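Local atomic coordinates of STING-associated CdnE c-di-GMP synthase (Flavobacteriaceae, PDB entry 6WT8), a protein that probably joins two GTP molecules into the cyclic dinucleotide c-di-GMP, the signal sensed by a bacterial STING protein in CBASS anti-phage defence. Residues I9-E14 and K264-H269; C285-V290 and Y306-N311. All coordinates share one frame; numbering follows the deposited sequence.

Both contacts belong to the helical part of this CD-NTase, away from the mixed beta sheet. Contact 1 sets the N-terminal helix 5-16 against the end of helix 253-266, and contact 2 sets the end of helix 278-287 against helix 300-314. Their centres lie 22 Å apart and their nearest atoms about 9 Å, with no touch between them. Helices 253-266 and 278-287 follow each other in the chain and also pack together, since C285 lies on L253, M256, I257 and L260. Helix 336-360 runs between the two, touched by K264 and C267 of contact 1 and by Y306 and L309 of contact 2.

Contact 1 (I9-E14 and K264-H269); sequences IKKVRE and KYDCPH
The side chains of K11 and V12 meet that of D266 in a small, partly buried helix-to-helix contact, where the N-terminal helix 5-16 lies beside the last turn of helix 253-266. The backbones stay well apart, the CA atoms of K11 and D266 being 8.3 Å from each other, and the side chains of K11, V12 and D266 bridge the distance. No hydrogen bond or salt bridge joins the two segments directly. K11 extends past D266 in the opposite direction, and its aliphatic CD rests 3.8 Å from D266 OD1. The ammonium runs on beyond this point: K11 NZ is 5.0 Å from D266 OD1, opposite charges that probably attract weakly, but no salt bridge. Lysine suits this exposed flank because its methylenes can pack while the residue stays exposed. On the buried flank V12 crosses D266 at about a right angle and brings CG2 to 4.2 Å from D266 OD2, while its branched side chain also packs on Y50 and S54 of helix 46-56. What satisfies the carboxylate lies just outside the segments: R15, one turn along from K11, forms a salt bridge to D266 OD1, and OD2 has a weak hydrogen bond with Y50 OH. The short stem of an aspartate holds its carboxylate close to helix 253-266, where R15 and Y50 meet it. This is a helix-helix contact built round an interhelical salt bridge (D266 to R15), joining the N-terminal helix to helix 253-266 within the helical part of the CD-NTase fold.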
# COMPACT_ATOMS: atom_id res chain seq x y z
N ILE A 9 17.73 16.38 3.56
CA ILE A 9 18.27 15.59 2.45
C ILE A 9 19.10 14.42 2.98
O ILE A 9 18.96 13.28 2.52
CB ILE A 9 19.10 16.47 1.51
CG1 ILE A 9 18.18 17.42 0.70
CG2 ILE A 9 19.96 15.60 0.58
CD1 ILE A 9 18.92 18.62 0.09
N LYS A 10 19.94 14.68 3.99
CA LYS A 10 20.74 13.60 4.56
C LYS A 10 19.85 12.51 5.18
O LYS A 10 20.13 11.31 5.06
CB LYS A 10 21.72 14.16 5.60
CG LYS A 10 22.80 15.01 4.96
CD LYS A 10 23.69 15.68 6.01
CE LYS A 10 24.69 16.57 5.30
NZ LYS A 10 25.44 15.75 4.30
N LYS A 11 18.74 12.91 5.80
CA LYS A 11 17.87 11.91 6.42
C LYS A 11 17.18 11.05 5.36
O LYS A 11 17.10 9.82 5.49
CB LYS A 11 16.80 12.60 7.27
CG LYS A 11 17.37 13.13 8.57
CD LYS A 11 16.25 13.62 9.44
CE LYS A 11 16.71 13.70 10.88
NZ LYS A 11 15.91 14.72 11.60
N VAL A 12 16.64 11.68 4.32
CA VAL A 12 15.99 10.91 3.25
C VAL A 12 16.98 9.96 2.62
O VAL A 12 16.66 8.82 2.32
CB VAL A 12 15.38 11.87 2.20
CG1 VAL A 12 14.84 11.10 0.98
CG2 VAL A 12 14.26 12.64 2.77
N ARG A 13 18.20 10.44 2.36
CA ARG A 13 19.22 9.60 1.75
C ARG A 13 19.53 8.38 2.60
O ARG A 13 19.71 7.28 2.07
CB ARG A 13 20.48 10.43 1.54
CG ARG A 13 20.28 11.28 0.33
CD ARG A 13 21.43 12.26 0.12
NE ARG A 13 21.28 12.89 -1.19
CZ ARG A 13 22.28 13.43 -1.89
NH1 ARG A 13 23.51 13.43 -1.40
NH2 ARG A 13 22.04 13.92 -3.08
N GLU A 14 19.65 8.57 3.91
CA GLU A 14 20.00 7.43 4.74
C GLU A 14 18.91 6.37 4.67
O GLU A 14 19.19 5.17 4.71
CB GLU A 14 20.20 7.87 6.19
CG GLU A 14 20.80 6.74 7.07
CD GLU A 14 22.00 6.02 6.40
OE1 GLU A 14 22.97 6.71 5.96
OE2 GLU A 14 21.98 4.75 6.30
N LYS A 264 5.63 13.33 6.53
CA LYS A 264 5.11 12.90 7.83
C LYS A 264 6.22 12.32 8.73
O LYS A 264 6.27 12.58 9.96
CB LYS A 264 4.00 11.85 7.62
CG LYS A 264 3.21 11.64 8.93
CD LYS A 264 1.92 10.82 8.66
CE LYS A 264 2.24 9.35 8.36
NZ LYS A 264 2.44 8.53 9.63
N TYR A 265 7.11 11.55 8.12
CA TYR A 265 8.16 10.86 8.86
C TYR A 265 9.08 11.86 9.53
O TYR A 265 9.42 11.69 10.70
CB TYR A 265 8.91 9.93 7.90
CG TYR A 265 9.80 8.92 8.61
CD1 TYR A 265 11.09 9.24 9.02
CD2 TYR A 265 9.32 7.63 8.85
CE1 TYR A 265 11.87 8.28 9.67
CE2 TYR A 265 10.12 6.65 9.49
CZ TYR A 265 11.37 7.01 9.88
OH TYR A 265 12.15 6.07 10.55
N ASP A 266 9.40 12.96 8.84
CA ASP A 266 10.34 13.97 9.33
C ASP A 266 9.67 15.06 10.14
O ASP A 266 10.36 15.90 10.72
CB ASP A 266 11.08 14.57 8.12
CG ASP A 266 12.16 13.63 7.56
OD1 ASP A 266 12.69 12.86 8.33
OD2 ASP A 266 12.40 13.71 6.33
N CYS A 267 8.35 15.04 10.24
CA CYS A 267 7.66 16.07 11.02
C CYS A 267 7.71 15.78 12.52
O CYS A 267 7.16 14.76 12.97
CB CYS A 267 6.21 16.16 10.56
SG CYS A 267 5.28 17.44 11.45
N PRO A 268 8.30 16.65 13.33
CA PRO A 268 8.46 16.31 14.75
C PRO A 268 7.16 16.40 15.54
O PRO A 268 7.09 15.87 16.66
CB PRO A 268 9.50 17.33 15.23
CG PRO A 268 9.29 18.51 14.30
CD PRO A 268 8.96 17.90 12.95
N HIS A 269 6.13 16.99 14.97
CA HIS A 269 4.83 17.14 15.61
C HIS A 269 3.92 15.94 15.40
O HIS A 269 2.82 15.92 15.97
CB HIS A 269 4.16 18.41 15.07
CG HIS A 269 5.01 19.62 15.22
ND1 HIS A 269 5.38 20.43 14.16
CD2 HIS A 269 5.56 20.17 16.33
CE1 HIS A 269 6.12 21.43 14.62
NE2 HIS A 269 6.25 21.29 15.93

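Contact 2 (C285-V290 and Y306-N311); sequences CYNIDV and YQELTN
E308 reaches from helix 300-314 toward I288, and its side chain can be followed outward atom by atom. CB lies 3.9 Å from I288 CD1. CG, anti to the backbone N (chi1 176°), packs 3.8 Å from I288 CG1, and the bend at chi2 (67°) turns the chain so that the carboxyl carbon CD stays 3.9 Å from the same I288 CG1. The two side chains slide past each other in opposite directions, so the methylenes of the glutamate serve as a hydrophobic surface for a buried isoleucine. At the tip, OE1 remains beside I288 CG1, whereas OE2 comes 3.9 Å from N287 OD1, with amide and carboxylate planes 67° apart. That oxygen pair makes no hydrogen bond; OE2 is instead hydrogen-bonded to the hydroxyl of Y318. Glutamate suits the place by joining an aliphatic stem to a polar end that has a partner though buried. Replacing E308 by an alanine is likely to leave the Y318 hydroxyl without this mate and open a gap beside I288. I288, which also touches Y293, is the residue that follows helix 278-287, packed against helix 300-314, typical of helix packing in the helical part of a CD-NTase, an alpha/beta protein.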
# COMPACT_ATOMS: atom_id res chain seq x y z
N CYS A 285 -4.20 10.78 -1.48
CA CYS A 285 -3.61 11.08 -2.80
C CYS A 285 -4.42 10.49 -3.93
O CYS A 285 -4.59 11.13 -4.98
CB CYS A 285 -2.17 10.61 -2.85
SG CYS A 285 -1.07 11.51 -1.72
N TYR A 286 -4.93 9.28 -3.74
CA TYR A 286 -5.70 8.58 -4.76
C TYR A 286 -6.98 9.33 -5.06
O TYR A 286 -7.54 9.21 -6.16
CB TYR A 286 -5.97 7.15 -4.24
CG TYR A 286 -6.71 6.25 -5.18
CD1 TYR A 286 -6.05 5.53 -6.13
CD2 TYR A 286 -8.08 6.12 -5.09
CE1 TYR A 286 -6.76 4.69 -6.98
CE2 TYR A 286 -8.81 5.28 -5.94
CZ TYR A 286 -8.11 4.58 -6.90
OH TYR A 286 -8.79 3.74 -7.76
N ASN A 287 -7.52 10.06 -4.06
CA ASN A 287 -8.80 10.71 -4.27
C ASN A 287 -8.66 12.00 -5.10
O ASN A 287 -9.68 12.54 -5.56
CB ASN A 287 -9.43 10.92 -2.89
CG ASN A 287 -10.74 11.68 -2.95
OD1 ASN A 287 -10.81 12.81 -2.46
ND2 ASN A 287 -11.71 11.10 -3.56
N ILE A 288 -7.44 12.52 -5.29
CA ILE A 288 -7.27 13.75 -6.06
C ILE A 288 -7.60 13.48 -7.53
O ILE A 288 -7.21 12.46 -8.09
CB ILE A 288 -5.83 14.30 -5.88
CG1 ILE A 288 -5.60 14.68 -4.41
CG2 ILE A 288 -5.59 15.56 -6.73
CD1 ILE A 288 -4.17 15.09 -4.03
N ASP A 289 -8.32 14.41 -8.16
CA ASP A 289 -8.74 14.25 -9.55
C ASP A 289 -7.50 14.32 -10.43
O ASP A 289 -6.79 15.32 -10.38
CB ASP A 289 -9.72 15.38 -9.90
CG ASP A 289 -10.17 15.38 -11.38
OD1 ASP A 289 -9.69 14.62 -12.27
OD2 ASP A 289 -11.07 16.22 -11.66
N VAL A 290 -7.25 13.26 -11.23
CA VAL A 290 -6.00 13.24 -11.99
C VAL A 290 -5.88 14.42 -12.94
O VAL A 290 -4.77 14.85 -13.25
CB VAL A 290 -5.78 11.96 -12.81
CG1 VAL A 290 -5.46 10.79 -11.90
CG2 VAL A 290 -6.96 11.70 -13.81
N TYR A 306 -0.97 20.71 -0.93
CA TYR A 306 -1.37 21.70 0.07
C TYR A 306 -2.83 22.08 -0.09
O TYR A 306 -3.57 22.15 0.90
CB TYR A 306 -0.48 22.93 -0.01
CG TYR A 306 -0.91 24.02 0.93
CD1 TYR A 306 -0.64 23.95 2.27
CD2 TYR A 306 -1.52 25.17 0.47
CE1 TYR A 306 -1.02 24.91 3.16
CE2 TYR A 306 -1.92 26.16 1.37
CZ TYR A 306 -1.65 26.02 2.71
OH TYR A 306 -2.00 26.99 3.61
N GLN A 307 -3.26 22.31 -1.34
CA GLN A 307 -4.66 22.63 -1.57
C GLN A 307 -5.57 21.48 -1.12
O GLN A 307 -6.60 21.71 -0.50
CB GLN A 307 -4.88 22.97 -3.05
CG GLN A 307 -4.19 24.22 -3.52
CD GLN A 307 -4.22 24.28 -5.08
OE1 GLN A 307 -5.28 24.15 -5.68
NE2 GLN A 307 -3.05 24.41 -5.70
N GLU A 308 -5.20 20.25 -1.41
CA GLU A 308 -6.06 19.15 -1.01
C GLU A 308 -6.16 19.03 0.51
O GLU A 308 -7.27 18.85 1.06
CB GLU A 308 -5.52 17.85 -1.59
CG GLU A 308 -6.30 16.62 -1.16
CD GLU A 308 -7.73 16.59 -1.72
OE1 GLU A 308 -8.05 17.36 -2.64
OE2 GLU A 308 -8.51 15.75 -1.23
N LEU A 309 -5.02 19.11 1.22
CA LEU A 309 -5.12 19.04 2.69
C LEU A 309 -5.91 20.20 3.25
O LEU A 309 -6.72 19.99 4.17
CB LEU A 309 -3.75 18.99 3.32
CG LEU A 309 -2.87 17.80 2.89
CD1 LEU A 309 -1.63 17.76 3.76
CD2 LEU A 309 -3.56 16.49 2.97
N THR A 310 -5.73 21.41 2.70
CA THR A 310 -6.52 22.56 3.13
C THR A 310 -8.01 22.33 2.95
O THR A 310 -8.82 22.66 3.84
CB THR A 310 -6.03 23.79 2.33
OG1 THR A 310 -4.70 24.01 2.78
CG2 THR A 310 -6.93 24.99 2.61
N ASN A 311 -8.40 21.72 1.82
CA ASN A 311 -9.81 21.42 1.56
C ASN A 311 -10.33 20.37 2.52
O ASN A 311 -11.48 20.46 2.99
CB ASN A 311 -10.00 20.90 0.13
CG ASN A 311 -9.77 21.98 -0.94
OD1 ASN A 311 -9.75 23.17 -0.65
ND2 ASN A 311 -9.61 21.55 -2.19